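Local coordinates for pseudoalteromonas arctica PAMC 21717 (Pseudoalteromonas arctica, PDB 5YL7), which probably cleaves peptide bonds in proteins as a cold-active, calcium-binding serine protease of the subtilase family, at residues A165-M170 / G193-I198; G217-A222 / I240-P245; G225-R230 / F317-T322; S312-F317 / G327-A332. All blocks are in the same frame, centred on the assembly; numbering follows the deposited sequence.

Interaction 1. Residues A165-M170 / G193-I198; sequences ADVINM and GTVVVI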
loop_
_atom_site.group_PDB
_atom_site.type_symbol
_atom_site.label_atom_id
_atom_site.label_comp_id
_atom_site.label_asym_id
_atom_site.label_seq_id
_atom_site.Cartn_x
_atom_site.Cartn_y
_atom_site.Cartn_z
ATOM N N ALA A 165 10.240 1.118 10.376
ATOM C CA ALA A 165 9.572 1.886 9.318
ATOM C C ALA A 165 9.131 3.249 9.746
ATOM O O ALA A 165 8.642 3.423 10.858
ATOM C CB ALA A 165 8.434 1.109 8.714
ATOM N N ASP A 166 9.236 4.201 8.866
ATOM C CA ASP A 166 8.607 5.497 8.995
ATOM C C ASP A 166 7.121 5.522 8.638
ATOM O O ASP A 166 6.342 6.283 9.158
ATOM C CB ASP A 166 9.353 6.498 8.093
ATOM C CG ASP A 166 10.821 6.546 8.367
ATOM O OD1 ASP A 166 11.141 7.086 9.429
ATOM O OD2 ASP A 166 11.673 6.014 7.668
ATOM N N VAL A 167 6.784 4.594 7.737
ATOM C CA VAL A 167 5.411 4.547 7.154
ATOM C C VAL A 167 5.027 3.051 7.115
ATOM O O VAL A 167 5.865 2.241 6.711
ATOM C CB VAL A 167 5.391 5.119 5.750
ATOM C CG1 VAL A 167 3.998 5.046 5.138
ATOM C CG2 VAL A 167 5.971 6.490 5.686
ATOM N N ILE A 168 3.796 2.742 7.480
ATOM C CA ILE A 168 3.192 1.406 7.237
ATOM C C ILE A 168 2.137 1.599 6.203
ATOM O O ILE A 168 1.278 2.508 6.294
ATOM C CB ILE A 168 2.613 0.837 8.513
ATOM C CG1 ILE A 168 3.766 0.273 9.412
ATOM C CG2 ILE A 168 1.560 -0.191 8.289
ATOM C CD1 ILE A 168 3.338 0.040 10.826
ATOM N N ASN A 169 2.106 0.703 5.224
ATOM C CA ASN A 169 0.985 0.548 4.268
ATOM C C ASN A 169 0.255 -0.731 4.512
ATOM O O ASN A 169 0.863 -1.816 4.524
ATOM C CB ASN A 169 1.523 0.606 2.818
ATOM C CG ASN A 169 0.411 0.616 1.819
ATOM O OD1 ASN A 169 -0.085 1.676 1.442
ATOM N ND2 ASN A 169 -0.074 -0.599 1.417
ATOM N N MET A 170 -1.055 -0.658 4.707
ATOM C CA MET A 170 -1.932 -1.834 4.830
ATOM C C MET A 170 -2.990 -1.723 3.789
ATOM O O MET A 170 -4.102 -1.147 3.936
ATOM C CB MET A 170 -2.625 -1.952 6.210
ATOM C CG MET A 170 -1.586 -2.449 7.248
ATOM S SD MET A 170 -2.398 -2.977 8.811
ATOM C CE MET A 170 -2.256 -1.561 9.094
ATOM N N GLY A 193 6.646 6.431 16.171
ATOM C CA GLY A 193 6.906 7.432 15.175
ATOM C C GLY A 193 6.404 7.022 13.786
ATOM O O GLY A 193 6.741 7.725 12.800
ATOM N N THR A 194 5.725 5.900 13.659
ATOM C CA THR A 194 5.342 5.352 12.315
ATOM C C THR A 194 3.931 5.807 11.992
ATOM O O THR A 194 2.970 5.586 12.783
ATOM C CB THR A 194 5.349 3.857 12.372
ATOM O OG1 THR A 194 6.659 3.405 12.822
ATOM C CG2 THR A 194 5.028 3.231 11.042
ATOM N N VAL A 195 3.731 6.448 10.830
ATOM C CA VAL A 195 2.404 6.756 10.294
ATOM C C VAL A 195 1.820 5.532 9.617
ATOM O O VAL A 195 2.544 4.770 8.964
ATOM C CB VAL A 195 2.448 8.003 9.393
ATOM C CG1 VAL A 195 3.200 7.760 8.104
ATOM C CG2 VAL A 195 1.057 8.560 9.085
ATOM N N VAL A 196 0.509 5.363 9.758
ATOM C CA VAL A 196 -0.176 4.148 9.298
ATOM C C VAL A 196 -1.178 4.522 8.212
ATOM O O VAL A 196 -2.116 5.263 8.530
ATOM C CB VAL A 196 -0.832 3.426 10.473
ATOM C CG1 VAL A 196 -1.466 2.139 9.971
ATOM C CG2 VAL A 196 0.195 3.073 11.530
ATOM N N VAL A 197 -0.992 4.010 7.009
ATOM C CA VAL A 197 -1.836 4.303 5.861
ATOM C C VAL A 197 -2.561 3.066 5.458
ATOM O O VAL A 197 -1.945 2.019 5.288
ATOM C CB VAL A 197 -0.920 4.831 4.704
ATOM C CG1 VAL A 197 -1.793 5.163 3.476
ATOM C CG2 VAL A 197 -0.163 6.088 5.138
ATOM N N ILE A 198 -3.903 3.185 5.260
ATOM C CA ILE A 198 -4.770 2.030 5.111
ATOM C C ILE A 198 -5.756 2.237 3.980
ATOM O O ILE A 198 -6.282 3.337 3.748
ATOM C CB ILE A 198 -5.542 1.739 6.415
ATOM C CG1 ILE A 198 -4.523 1.586 7.564
ATOM C CG2 ILE A 198 -6.402 0.488 6.243
ATOM C CD1 ILE A 198 -5.112 1.283 8.923
HETATM O O HOH W 1 7.025 8.744 10.288
HETATM O O HOH W 2 9.887 7.418 12.100
#

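Interaction 2. Residues G217-A222 / I240-P245; sequences GVVNVA and IDVAAP. With CA (calcium ion), chain F.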
loop_
_atom_site.group_PDB
_atom_site.type_symbol
_atom_site.label_atom_id
_atom_site.label_comp_id
_atom_site.label_asym_id
_atom_site.label_seq_id
_atom_site.Cartn_x
_atom_site.Cartn_y
_atom_site.Cartn_z
ATOM N N GLY A 217 -6.407 6.860 14.556
ATOM C CA GLY A 217 -4.993 7.203 14.341
ATOM C C GLY A 217 -4.377 6.709 13.071
ATOM O O GLY A 217 -3.181 6.488 13.039
ATOM N N VAL A 218 -5.196 6.562 12.028
ATOM C CA VAL A 218 -4.728 6.063 10.731
ATOM C C VAL A 218 -5.104 7.014 9.670
ATOM O O VAL A 218 -6.036 7.805 9.797
ATOM C CB VAL A 218 -5.288 4.646 10.436
ATOM C CG1 VAL A 218 -4.989 3.666 11.577
ATOM C CG2 VAL A 218 -6.753 4.626 10.141
ATOM N N VAL A 219 -4.419 6.895 8.536
ATOM C CA VAL A 219 -4.780 7.650 7.312
ATOM C C VAL A 219 -5.564 6.668 6.430
ATOM O O VAL A 219 -4.976 5.758 5.825
ATOM C CB VAL A 219 -3.556 8.168 6.572
ATOM C CG1 VAL A 219 -3.939 8.981 5.389
ATOM C CG2 VAL A 219 -2.622 8.949 7.519
ATOM N N ASN A 220 -6.882 6.839 6.375
ATOM C CA ASN A 220 -7.769 5.934 5.647
ATOM C C ASN A 220 -8.060 6.524 4.295
ATOM O O ASN A 220 -8.411 7.725 4.164
ATOM C CB ASN A 220 -9.076 5.703 6.424
ATOM C CG ASN A 220 -9.816 4.504 5.916
ATOM O OD1 ASN A 220 -9.269 3.583 5.377
ATOM N ND2 ASN A 220 -11.162 4.503 6.160
ATOM N N VAL A 221 -7.853 5.707 3.263
ATOM C CA VAL A 221 -7.735 6.205 1.868
ATOM C C VAL A 221 -8.832 5.600 0.996
ATOM O O VAL A 221 -8.943 4.379 0.845
ATOM C CB VAL A 221 -6.371 5.812 1.315
ATOM C CG1 VAL A 221 -6.204 6.331 -0.119
ATOM C CG2 VAL A 221 -5.255 6.358 2.193
ATOM N N ALA A 222 -9.600 6.529 0.388
ATOM C CA ALA A 222 -10.594 6.177 -0.673
ATOM C C ALA A 222 -9.887 6.209 -2.013
ATOM O O ALA A 222 -8.841 6.809 -2.224
ATOM C CB ALA A 222 -11.758 7.140 -0.638
ATOM N N ILE A 240 -12.964 8.624 6.053
ATOM C CA ILE A 240 -11.962 8.742 4.940
ATOM C C ILE A 240 -11.237 10.031 5.207
ATOM O O ILE A 240 -11.847 11.118 5.431
ATOM C CB ILE A 240 -12.656 8.828 3.588
ATOM C CG1 ILE A 240 -13.484 7.518 3.292
ATOM C CG2 ILE A 240 -11.601 9.021 2.499
ATOM C CD1 ILE A 240 -12.785 6.269 3.208
ATOM N N ASP A 241 -9.891 9.950 5.155
ATOM C CA ASP A 241 -9.088 11.143 5.309
ATOM C C ASP A 241 -8.794 11.822 4.035
ATOM O O ASP A 241 -8.859 13.079 3.885
ATOM C CB ASP A 241 -7.776 10.755 6.004
ATOM C CG ASP A 241 -8.029 10.266 7.406
ATOM O OD1 ASP A 241 -8.623 11.078 8.220
ATOM O OD2 ASP A 241 -7.675 9.137 7.807
ATOM N N VAL A 242 -8.395 11.055 3.001
ATOM C CA VAL A 242 -7.988 11.528 1.661
ATOM C C VAL A 242 -8.352 10.481 0.632
ATOM O O VAL A 242 -8.647 9.336 0.983
ATOM C CB VAL A 242 -6.466 11.803 1.580
ATOM C CG1 VAL A 242 -6.019 12.863 2.595
ATOM C CG2 VAL A 242 -5.671 10.520 1.777
ATOM N N ALA A 243 -8.301 10.883 -0.639
ATOM C CA ALA A 243 -8.399 9.969 -1.730
ATOM C C ALA A 243 -7.143 9.941 -2.547
ATOM O O ALA A 243 -6.394 10.915 -2.582
ATOM C CB ALA A 243 -9.575 10.331 -2.612
ATOM N N ALA A 244 -6.977 8.868 -3.313
ATOM C CA ALA A 244 -5.840 8.752 -4.252
ATOM C C ALA A 244 -6.278 7.837 -5.382
ATOM O O ALA A 244 -7.224 7.049 -5.189
ATOM C CB ALA A 244 -4.586 8.267 -3.533
ATOM N N PRO A 245 -5.571 7.830 -6.511
ATOM C CA PRO A 245 -5.946 6.921 -7.577
ATOM C C PRO A 245 -5.760 5.493 -7.223
ATOM O O PRO A 245 -4.653 5.026 -6.935
ATOM C CB PRO A 245 -5.007 7.381 -8.734
ATOM C CG PRO A 245 -3.906 8.024 -8.071
ATOM C CD PRO A 245 -4.475 8.730 -6.908
HETATM CA CA CA F . -7.666 9.404 10.204
HETATM O O HOH W 3 -8.256 7.559 11.842
HETATM O O HOH W 4 -10.333 10.324 9.698
HETATM O O HOH W 5 -8.884 11.045 11.427
HETATM O O HOH W 6 -9.851 8.400 9.728
HETATM O O HOH W 7 -6.283 9.592 12.311
#

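Interaction 3. Residues G225-R230 / F317-T322; sequences GRNGGR and FPATCT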
loop_
_atom_site.group_PDB
_atom_site.type_symbol
_atom_site.label_atom_id
_atom_site.label_comp_id
_atom_site.label_asym_id
_atom_site.label_seq_id
_atom_site.Cartn_x
_atom_site.Cartn_y
_atom_site.Cartn_z
ATOM N N GLY A 225 -10.865 6.979 -9.664
ATOM C CA GLY A 225 -10.458 6.510 -11.004
ATOM C C GLY A 225 -9.742 7.561 -11.752
ATOM O O GLY A 225 -9.503 8.685 -11.317
ATOM N N ARG A 226 -9.480 7.265 -13.033
ATOM C CA ARG A 226 -8.814 8.147 -13.955
ATOM C C ARG A 226 -9.592 9.427 -14.239
ATOM O O ARG A 226 -8.988 10.411 -14.628
ATOM C CB ARG A 226 -8.454 7.340 -15.228
ATOM C CG ARG A 226 -7.552 8.086 -16.187
ATOM C CD ARG A 226 -7.042 7.110 -17.234
ATOM N NE ARG A 226 -6.029 7.695 -18.097
ATOM C CZ ARG A 226 -5.374 6.931 -18.989
ATOM N NH1 ARG A 226 -5.678 5.665 -19.163
ATOM N NH2 ARG A 226 -4.327 7.463 -19.568
ATOM N N ASN A 227 -10.883 9.433 -13.986
ATOM C CA ASN A 227 -11.661 10.640 -14.072
ATOM C C ASN A 227 -11.506 11.576 -12.887
ATOM O O ASN A 227 -12.015 12.684 -12.906
ATOM C CB ASN A 227 -13.188 10.352 -14.271
ATOM C CG ASN A 227 -13.805 9.617 -13.090
ATOM O OD1 ASN A 227 -13.094 9.073 -12.226
ATOM N ND2 ASN A 227 -15.104 9.706 -12.938
ATOM N N GLY A 228 -10.825 11.144 -11.812
ATOM C CA GLY A 228 -10.761 11.955 -10.609
ATOM C C GLY A 228 -12.035 11.956 -9.766
ATOM O O GLY A 228 -12.105 12.807 -8.861
ATOM N N GLY A 229 -12.920 11.058 -10.020
ATOM C CA GLY A 229 -14.076 10.849 -9.179
ATOM C C GLY A 229 -13.988 9.530 -8.484
ATOM O O GLY A 229 -13.160 8.677 -8.806
ATOM N N ARG A 230 -14.945 9.277 -7.573
ATOM C CA ARG A 230 -14.868 8.063 -6.785
ATOM C C ARG A 230 -14.849 6.842 -7.627
ATOM O O ARG A 230 -15.700 6.640 -8.529
ATOM C CB ARG A 230 -16.071 7.971 -5.781
ATOM C CG ARG A 230 -15.866 6.870 -4.759
ATOM C CD ARG A 230 -16.895 6.930 -3.657
ATOM N NE ARG A 230 -18.273 6.785 -4.115
ATOM C CZ ARG A 230 -18.908 5.671 -4.365
ATOM N NH1 ARG A 230 -18.408 4.490 -4.196
ATOM N NH2 ARG A 230 -20.226 5.777 -4.756
ATOM N N PHE A 317 -11.597 17.533 -6.266
ATOM C CA PHE A 317 -12.099 16.458 -7.096
ATOM C C PHE A 317 -12.677 17.005 -8.429
ATOM O O PHE A 317 -13.594 17.812 -8.332
ATOM C CB PHE A 317 -13.185 15.666 -6.386
ATOM C CG PHE A 317 -12.736 14.917 -5.164
ATOM C CD1 PHE A 317 -12.012 13.747 -5.267
ATOM C CD2 PHE A 317 -13.071 15.405 -3.921
ATOM C CE1 PHE A 317 -11.637 13.113 -4.101
ATOM C CE2 PHE A 317 -12.650 14.770 -2.766
ATOM C CZ PHE A 317 -11.962 13.642 -2.874
ATOM N N PRO A 318 -12.221 16.551 -9.548
ATOM C CA PRO A 318 -12.828 17.083 -10.823
ATOM C C PRO A 318 -14.088 16.358 -11.142
ATOM O O PRO A 318 -14.744 16.809 -12.112
ATOM C CB PRO A 318 -11.759 16.835 -11.842
ATOM C CG PRO A 318 -10.879 15.854 -11.330
ATOM C CD PRO A 318 -10.911 15.883 -9.793
ATOM N N ALA A 319 -14.445 15.266 -10.505
ATOM C CA ALA A 319 -15.687 14.576 -10.666
ATOM C C ALA A 319 -16.188 14.159 -9.301
ATOM O O ALA A 319 -15.367 14.048 -8.341
ATOM C CB ALA A 319 -15.520 13.401 -11.622
ATOM N N THR A 320 -17.442 13.793 -9.223
ATOM C CA THR A 320 -18.123 13.526 -7.951
ATOM C C THR A 320 -17.246 12.491 -7.095
ATOM O O THR A 320 -16.960 11.399 -7.588
ATOM C CB THR A 320 -19.496 12.776 -8.248
ATOM O OG1 THR A 320 -20.310 13.487 -9.240
ATOM C CG2 THR A 320 -20.343 12.618 -6.988
ATOM N N CYS A 321 -17.020 12.903 -5.838
ATOM C CA CYS A 321 -16.473 11.953 -4.855
ATOM C C CYS A 321 -17.100 12.301 -3.515
ATOM O O CYS A 321 -16.493 13.112 -2.778
ATOM C CB CYS A 321 -14.938 11.978 -4.853
ATOM S SG CYS A 321 -14.114 10.459 -4.384
ATOM N N THR A 322 -18.199 11.582 -3.233
ATOM C CA THR A 322 -18.909 11.903 -2.023
ATOM C C THR A 322 -18.206 11.211 -0.808
ATOM O O THR A 322 -17.998 10.011 -0.829
ATOM C CB THR A 322 -20.396 11.539 -2.051
ATOM O OG1 THR A 322 -21.005 11.733 -3.361
ATOM C CG2 THR A 322 -21.148 12.385 -1.000
HETATM O O HOH W 8 -19.343 9.556 -5.047
#

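Interaction 4. Residues S312-F317 / G327-A332; sequences STTRSF and GIVDAA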
loop_
_atom_site.group_PDB
_atom_site.type_symbol
_atom_site.label_atom_id
_atom_site.label_comp_id
_atom_site.label_asym_id
_atom_site.label_seq_id
_atom_site.Cartn_x
_atom_site.Cartn_y
_atom_site.Cartn_z
ATOM N N SER A 312 -4.289 18.309 4.553
ATOM C CA SER A 312 -4.450 19.768 4.394
ATOM C C SER A 312 -4.032 20.255 3.046
ATOM O O SER A 312 -4.290 21.420 2.730
ATOM C CB SER A 312 -3.685 20.499 5.493
ATOM O OG SER A 312 -4.003 20.121 6.814
ATOM N N THR A 313 -3.341 19.458 2.239
ATOM C CA THR A 313 -2.791 19.856 0.948
ATOM C C THR A 313 -3.421 19.187 -0.240
ATOM O O THR A 313 -2.915 19.268 -1.340
ATOM C CB THR A 313 -1.253 19.678 0.915
ATOM O OG1 THR A 313 -0.969 18.278 1.036
ATOM C CG2 THR A 313 -0.578 20.446 2.026
ATOM N N THR A 314 -4.537 18.489 -0.033
ATOM C CA THR A 314 -5.183 17.796 -1.135
ATOM C C THR A 314 -5.764 18.846 -2.158
ATOM O O THR A 314 -6.008 20.021 -1.797
ATOM C CB THR A 314 -6.333 16.910 -0.678
ATOM O OG1 THR A 314 -7.258 17.708 0.085
ATOM C CG2 THR A 314 -5.908 15.762 0.123
ATOM N N ARG A 315 -5.987 18.365 -3.323
ATOM C CA ARG A 315 -6.576 19.158 -4.412
ATOM C C ARG A 315 -7.986 18.708 -4.647
ATOM O O ARG A 315 -8.473 17.694 -4.146
ATOM C CB ARG A 315 -5.744 19.031 -5.698
ATOM C CG ARG A 315 -5.885 17.673 -6.437
ATOM C CD ARG A 315 -5.107 17.511 -7.647
ATOM N NE ARG A 315 -5.274 16.167 -8.097
ATOM C CZ ARG A 315 -6.084 15.658 -8.957
ATOM N NH1 ARG A 315 -5.832 14.460 -9.454
ATOM N NH2 ARG A 315 -7.219 16.226 -9.410
ATOM N N SER A 316 -8.757 19.527 -5.394
ATOM C CA SER A 316 -10.147 19.306 -5.658
ATOM C C SER A 316 -10.409 18.046 -6.458
ATOM O O SER A 316 -9.608 17.661 -7.304
ATOM C CB SER A 316 -10.797 20.503 -6.399
ATOM O OG SER A 316 -10.744 21.704 -5.607
ATOM N N PHE A 317 -11.597 17.533 -6.266
ATOM C CA PHE A 317 -12.099 16.458 -7.096
ATOM C C PHE A 317 -12.677 17.005 -8.429
ATOM O O PHE A 317 -13.594 17.812 -8.332
ATOM C CB PHE A 317 -13.185 15.666 -6.386
ATOM C CG PHE A 317 -12.736 14.917 -5.164
ATOM C CD1 PHE A 317 -12.012 13.747 -5.267
ATOM C CD2 PHE A 317 -13.071 15.405 -3.921
ATOM C CE1 PHE A 317 -11.637 13.113 -4.101
ATOM C CE2 PHE A 317 -12.650 14.770 -2.766
ATOM C CZ PHE A 317 -11.962 13.642 -2.874
ATOM N N GLY A 327 -9.922 15.627 -0.312
ATOM C CA GLY A 327 -9.504 15.862 -1.692
ATOM C C GLY A 327 -8.616 14.725 -2.155
ATOM O O GLY A 327 -8.480 13.727 -1.409
ATOM N N ILE A 328 -8.053 14.874 -3.334
ATOM C CA ILE A 328 -7.065 13.918 -3.861
ATOM C C ILE A 328 -5.694 14.367 -3.396
ATOM O O ILE A 328 -5.316 15.537 -3.518
ATOM C CB ILE A 328 -7.121 13.846 -5.381
ATOM C CG1 ILE A 328 -8.501 13.373 -5.851
ATOM C CG2 ILE A 328 -5.984 12.974 -5.978
ATOM C CD1 ILE A 328 -8.786 13.582 -7.310
ATOM N N VAL A 329 -4.907 13.449 -2.845
ATOM C CA VAL A 329 -3.524 13.769 -2.431
ATOM C C VAL A 329 -2.738 14.402 -3.589
ATOM O O VAL A 329 -2.805 13.888 -4.701
ATOM C CB VAL A 329 -2.839 12.486 -1.867
ATOM C CG1 VAL A 329 -1.330 12.687 -1.713
ATOM C CG2 VAL A 329 -3.498 12.104 -0.585
ATOM N N ASP A 330 -2.074 15.484 -3.215
ATOM C CA ASP A 330 -1.276 16.244 -4.183
ATOM C C ASP A 330 0.136 16.206 -3.695
ATOM O O ASP A 330 0.496 16.837 -2.740
ATOM C CB ASP A 330 -1.843 17.680 -4.265
ATOM C CG ASP A 330 -1.061 18.592 -5.127
ATOM O OD1 ASP A 330 0.112 18.317 -5.471
ATOM O OD2 ASP A 330 -1.605 19.703 -5.490
ATOM N N ALA A 331 0.916 15.342 -4.368
ATOM C CA ALA A 331 2.290 15.106 -3.854
ATOM C C ALA A 331 3.086 16.394 -3.801
ATOM O O ALA A 331 3.861 16.603 -2.874
ATOM C CB ALA A 331 2.994 14.114 -4.716
ATOM N N ALA A 332 2.998 17.179 -4.848
ATOM C CA ALA A 332 3.800 18.450 -4.892
ATOM C C ALA A 332 3.466 19.386 -3.778
ATOM O O ALA A 332 4.354 19.927 -3.073
ATOM C CB ALA A 332 3.650 19.118 -6.220
HETATM O O HOH W 9 -2.097 16.010 -0.273
HETATM O O HOH W 10 -3.219 20.895 -3.502
HETATM O O HOH W 11 -2.908 15.139 -7.146
#

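Interaction 1. Residues A165-M170 / G193-I198
Val167 to Met170 pair with Val195 to Ile198 as neighbouring parallel strands in the central sheet of the subtilase fold. The backbone bonds come first. Ile168 N gives a nearly straight bond to Val195 O (2.8 Å, 169°). Ile168 O takes the N-H of Val197, and Met170 N reaches Val197 O at 2.9 Å. At the start of the pairing Val195 N bonds to Asp166 O at a longer 3.1 Å.

Thr194 adds a side-chain bond. Its chi1 of -56° sets OG1 beside the backbone N, from where it donates to Ala165 O at 2.8 Å. The same rotation sends CG2 across the side chain of Ile168, 3.6 Å from Ile168 CG1. A valine here would probably leave Ala165 O without this donor.

Water 1 joins Asp166 O to Gly193 O. Asp166 itself sends OD2 to Val36 N in the next strand.

The apolar contacts fall on two faces. On one, Val167 lies alongside Val195 (CG2 to CG1 3.9 Å). On the other, Met170 bends at chi3 and sets CE against Val196 CG1 (3.9 Å) and Ile198 CD1. Helix 140-150 covers Ile168 and Met170. Asn169 lies on the Val167 face, near the probable Ser-His-Asp triad. The chemistry implies a buried strand pair held by backbone bonds and apolar side chains, with the Thr194 hydroxyl and water 1 adding polar links where the strands begin to pair.

Interaction 2. Residues G217-A222 / I240-P245
Val218 and Asp241 meet at a calcium ion beside two neighbouring parallel strands of the subtilase sheet. Strand 242-245 is the outermost strand on this side. The side chain of Asp241 supplies two of the ligands. Its CB lies 3.6 Å from Asn220 O. With chi1 at -65°, CG turns back beside its own backbone N and faces the metal. OD1 binds calcium loosely, at 2.8 Å, and is also hydrogen-bonded by Lys311. OD2 binds it more closely, at 2.4 Å, and uses its anti lone pair to accept Asn220 N in a straight bond (2.8 Å, 169°). Asp241 N returns a bond to Asn220 O, so both backbone polar groups of Asn220 are held by one residue. Glu307 and waters complete the metal shell.

Farther along, Ala222 N bonds to Val242 O, and Ala244 N to Ala222 O. Ile240 places CG2 3.7 Å from Ala222 CB, while CD1 touches Asn220 ND2, whose hydrogen bond goes to Asn239. An alanine at Ile240 would probably open a gap beside Ala222 and leave the Asn220 amide without its apolar neighbour. The backbone ligand of the ion is Val218 O, 2.3 Å from the calcium.

Interaction 3. Residues G225-R230 / F317-T322
Cys321 swings SG roughly opposite its backbone N (chi1 -151°), which brings the sulfur against the stem of Arg230, 3.5 Å from Arg230 CB. Arg230 extends from CB through CD and then bends at chi3 (60°). The bend brings NE to water 8, which lies at the edge of the guanidinium, in its plane. That water also accepts Thr322 N. The NH1 end of Arg230 is held by Ser234 and Asn204.

One direct hydrogen bond joins the two loops: Arg230 N donates to Thr320 O at 2.9 Å. Close packing surrounds the two glycines. Gly228 O lies at the edge of the Phe317 ring, near its plane, 3.7 Å from Phe317 CD1. It also lies 3.4 Å from Pro318 CD. A side chain on Gly228 would run into the Pro318 ring, and one on Gly229 would strike Ala319 CB. Residues Gly225 to Gly228 form a type I turn. Asn227 OD1 accepts Gly229 N from above its carbonyl plane, in an Asx turn, while ND2 rests 3.9 Å from Ala319 CB.

The Cys321-Cys324 disulfide probably stiffens only its own side. With no covalent link or salt bridge between the loops, the hold rests on one direct bond, one water and van der Waals contact.

Interaction 4. Residues S312-F317 / G327-A332
Arg315 and Ile328 exchange both backbone bonds of an isolated antiparallel bridge. Arg315 N reaches Ile328 O at 2.9 Å and 170°. Ile328 N returns to Arg315 O at 3.0 Å, less straight. Three waters extend the pairing. Water 10 donates to Thr313 O and to Asp330 OD2. Water 9 links Thr313 OG1 to Asp330 N, and Thr313 OG1 is also bonded to Ile309 O. Water 11 sits at the edge of the Arg315 guanidinium, 2.7 Å from Arg315 NE, and donates to Val329 O. Arg315 NH1 is held by Gly20 and Ala18, which fixes the flat group.

Packing centres on Ile328. Arg315 starts with CG between its backbone N and carbonyl carbon (chi1 74°), then runs extended so that one guanidinium face comes over Ile328 CD1, 3.7 Å from Arg315 NH2. Ile328 CG1 touches Phe317 CD1 at 3.6 Å, and Ile328 N lies over a face of that ring. Phe317 CE2 approaches Gly327 CA to 3.5 Å. A CB on Gly327 would collide with Arg315 O and Thr314 OG1. Thr314 OG1 is hydrogen-bonded to Thr326 OG1.

Asp330 packs CB against Thr313 O, 3.5 Å away. Its OD1 takes Ala333 N and is also bonded by Asn22. The contact is thus an isolated antiparallel bridge between two loops, followed by an aspartate N-cap at the start of the C-terminal helix 331-338.

Interactions 1 and 2 lie in the same seven-stranded parallel sheet, their centres about 12 Å apart. Strands 195-199 and 219-224 are neighbours there, probably bonded through Val196 O to Val219 N and Ile198 N to Val219 O. Interaction 4 flanks the outermost strand 242-245 of interaction 2: Ala243 probably bonds to Gly327 and Val329, with centres about 11 Å apart. Interaction 3 is farthest out, its centre about 25 Å from that of interaction 1, and shares Phe317 with interaction 4. Along the chain, interaction 1 closes before the others open, while interaction 3 crosses both 2 and 4. The contacts thus run from the buried sheet, past a calcium site, to loops nearer the surface.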